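Local coordinates for protein snaclec rhodocytin subunit alpha (Agkistrodon rhodostoma, PDB 3BX4) that triggers platelet aggregation by binding the receptor CLEC-2 (CLEC1B), as the alpha subunit of a snake-venom C-type lectin-like toxin, at residues C[68-73]-C[128-133]. Residues are numbered along the deposited sequence; the frame is centred on the assembly and turned at random.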
loop_
_atom_site.group_PDB
_atom_site.type_symbol
_atom_site.label_atom_id
_atom_site.label_comp_id
_atom_site.label_asym_id
_atom_site.label_seq_id
_atom_site.Cartn_x
_atom_site.Cartn_y
_atom_site.Cartn_z
ATOM N N ASP C 68 7.979 8.067 -20.080
ATOM C CA ASP C 68 7.172 9.226 -19.742
ATOM C C ASP C 68 7.242 9.585 -18.281
ATOM O O ASP C 68 6.978 10.733 -17.902
ATOM C CB ASP C 68 5.695 9.132 -20.152
ATOM C CG ASP C 68 5.033 7.804 -19.842
ATOM O OD1 ASP C 68 5.676 6.853 -19.291
ATOM O OD2 ASP C 68 3.782 7.745 -20.162
ATOM N N TYR C 69 7.525 8.579 -17.478
ATOM C CA TYR C 69 7.567 8.830 -15.981
ATOM C C TYR C 69 8.738 8.103 -15.383
ATOM O O TYR C 69 9.140 7.041 -15.856
ATOM C CB TYR C 69 6.309 8.321 -15.280
ATOM C CG TYR C 69 5.078 9.086 -15.665
ATOM C CD1 TYR C 69 4.749 10.322 -15.081
ATOM C CD2 TYR C 69 4.262 8.607 -16.675
ATOM C CE1 TYR C 69 3.603 11.024 -15.489
ATOM C CE2 TYR C 69 3.107 9.307 -17.064
ATOM C CZ TYR C 69 2.796 10.499 -16.470
ATOM O OH TYR C 69 1.668 11.168 -16.928
ATOM N N VAL C 70 9.326 8.680 -14.295
ATOM C CA VAL C 70 10.408 8.008 -13.642
ATOM C C VAL C 70 10.084 8.108 -12.122
ATOM O O VAL C 70 9.884 9.220 -11.669
ATOM C CB VAL C 70 11.766 8.715 -13.961
ATOM C CG1 VAL C 70 12.864 8.209 -12.954
ATOM C CG2 VAL C 70 12.153 8.540 -15.506
ATOM N N TRP C 71 9.997 6.972 -11.446
ATOM C CA TRP C 71 9.599 6.991 -9.975
ATOM C C TRP C 71 10.683 7.625 -9.193
ATOM O O TRP C 71 11.843 7.378 -9.411
ATOM C CB TRP C 71 9.425 5.563 -9.488
ATOM C CG TRP C 71 8.210 4.856 -10.065
ATOM C CD1 TRP C 71 8.190 3.598 -10.725
ATOM C CD2 TRP C 71 6.855 5.290 -10.019
ATOM N NE1 TRP C 71 6.907 3.266 -11.032
ATOM C CE2 TRP C 71 6.048 4.268 -10.634
ATOM C CE3 TRP C 71 6.224 6.435 -9.547
ATOM C CZ2 TRP C 71 4.626 4.409 -10.778
ATOM C CZ3 TRP C 71 4.846 6.569 -9.622
ATOM C CH2 TRP C 71 4.023 5.544 -10.250
ATOM N N ILE C 72 10.260 8.387 -8.145
ATOM C CA ILE C 72 11.185 8.872 -7.109
ATOM C C ILE C 72 10.487 8.508 -5.800
ATOM O O ILE C 72 9.425 7.900 -5.807
ATOM C CB ILE C 72 11.459 10.436 -7.231
ATOM C CG1 ILE C 72 10.124 11.211 -7.244
ATOM C CG2 ILE C 72 12.344 10.716 -8.477
ATOM C CD1 ILE C 72 10.376 12.766 -7.121
ATOM N N GLY C 73 11.040 8.918 -4.622
ATOM C CA GLY C 73 10.614 8.260 -3.390
ATOM C C GLY C 73 9.440 8.887 -2.634
ATOM O O GLY C 73 9.303 8.575 -1.453
ATOM N N ALA C 128 10.605 3.373 -15.198
ATOM C CA ALA C 128 12.008 3.566 -14.817
ATOM C C ALA C 128 11.997 4.314 -13.432
ATOM O O ALA C 128 10.960 4.811 -12.991
ATOM C CB ALA C 128 12.679 4.452 -15.856
ATOM N N PHE C 129 13.167 4.330 -12.810
ATOM C CA PHE C 129 13.206 4.925 -11.426
ATOM C C PHE C 129 14.614 5.371 -11.093
ATOM O O PHE C 129 15.592 5.026 -11.693
ATOM C CB PHE C 129 12.693 3.876 -10.432
ATOM C CG PHE C 129 13.427 2.591 -10.447
ATOM C CD1 PHE C 129 13.044 1.534 -11.319
ATOM C CD2 PHE C 129 14.523 2.360 -9.634
ATOM C CE1 PHE C 129 13.743 0.336 -11.334
ATOM C CE2 PHE C 129 15.225 1.163 -9.654
ATOM C CZ PHE C 129 14.833 0.112 -10.552
ATOM N N VAL C 130 14.808 6.147 -9.984
ATOM C CA VAL C 130 16.165 6.494 -9.714
ATOM C C VAL C 130 16.399 6.140 -8.194
ATOM O O VAL C 130 15.471 6.445 -7.418
ATOM C CB VAL C 130 16.386 8.072 -9.841
ATOM C CG1 VAL C 130 17.767 8.428 -9.359
ATOM C CG2 VAL C 130 16.179 8.504 -11.353
ATOM N N CYS C 131 17.513 5.452 -7.916
ATOM C CA CYS C 131 17.926 5.083 -6.491
ATOM C C CYS C 131 18.913 6.136 -6.018
ATOM O O CYS C 131 19.693 6.698 -6.760
ATOM C CB CYS C 131 18.610 3.693 -6.358
ATOM S SG CYS C 131 17.485 2.337 -6.959
ATOM N N LYS C 132 18.885 6.357 -4.704
ATOM C CA LYS C 132 19.793 7.340 -4.021
ATOM C C LYS C 132 20.332 6.536 -2.858
ATOM O O LYS C 132 19.557 5.870 -2.144
ATOM C CB LYS C 132 18.998 8.576 -3.562
ATOM C CG LYS C 132 19.738 9.546 -2.550
ATOM C CD LYS C 132 18.854 10.720 -2.366
ATOM C CE LYS C 132 19.457 11.741 -1.306
ATOM N NZ LYS C 132 18.520 12.846 -1.103
ATOM N N LEU C 133 21.645 6.626 -2.643
ATOM C CA LEU C 133 22.334 5.903 -1.588
ATOM C C LEU C 133 23.234 6.844 -0.752
ATOM O O LEU C 133 23.854 7.723 -1.291
ATOM C CB LEU C 133 23.210 4.863 -2.278
ATOM C CG LEU C 133 24.194 4.057 -1.525
ATOM C CD1 LEU C 133 23.316 3.043 -0.707
ATOM C CD2 LEU C 133 25.169 3.314 -2.448
#
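Trp71 and Phe129 lie opposite each other as a parallel bridge, CA atoms 4.4 Å apart, that joins strand 69-76 to strand 127-133. Two backbone hydrogen bonds tie Trp71 into the neighbouring strand: its N donates to Ala128 O at 2.8 Å, and its O accepts from Val130 N over a longer 3.3 Å, the N-H bent at 144° against 162° in the first. Both carbonyls also draw in a CA-H, Ala128 O that of Val70 and Trp71 O that of Phe129. Beyond Trp71 the strands diverge.

Apolar side chains touch on both faces of the pair. On one, Val70 reaches across with both methyls: CG1, anti to the backbone N (chi1 165°), meets Val130 CG2 at 3.7 Å, while CG2 lies 4.1 Å from Ala128 CB. On the other, Trp71 and Phe129 touch through CB and CB at 3.8 Å, and their rings part. The indole meets Trp26 edge-to-face; Cys131 SG, disulfide-bonded to Cys33, sits at the Phe129 ring edge, in plane.

Strand 127-133 also pairs with strand 15-21, and 69-76 with 106-110, so this buried parallel pair connects the terminal strands to 106-110 and 118-121, as in C-type lectin-like domains. Two main-chain bonds hold the register at Trp71, with mostly apolar side chains on either side.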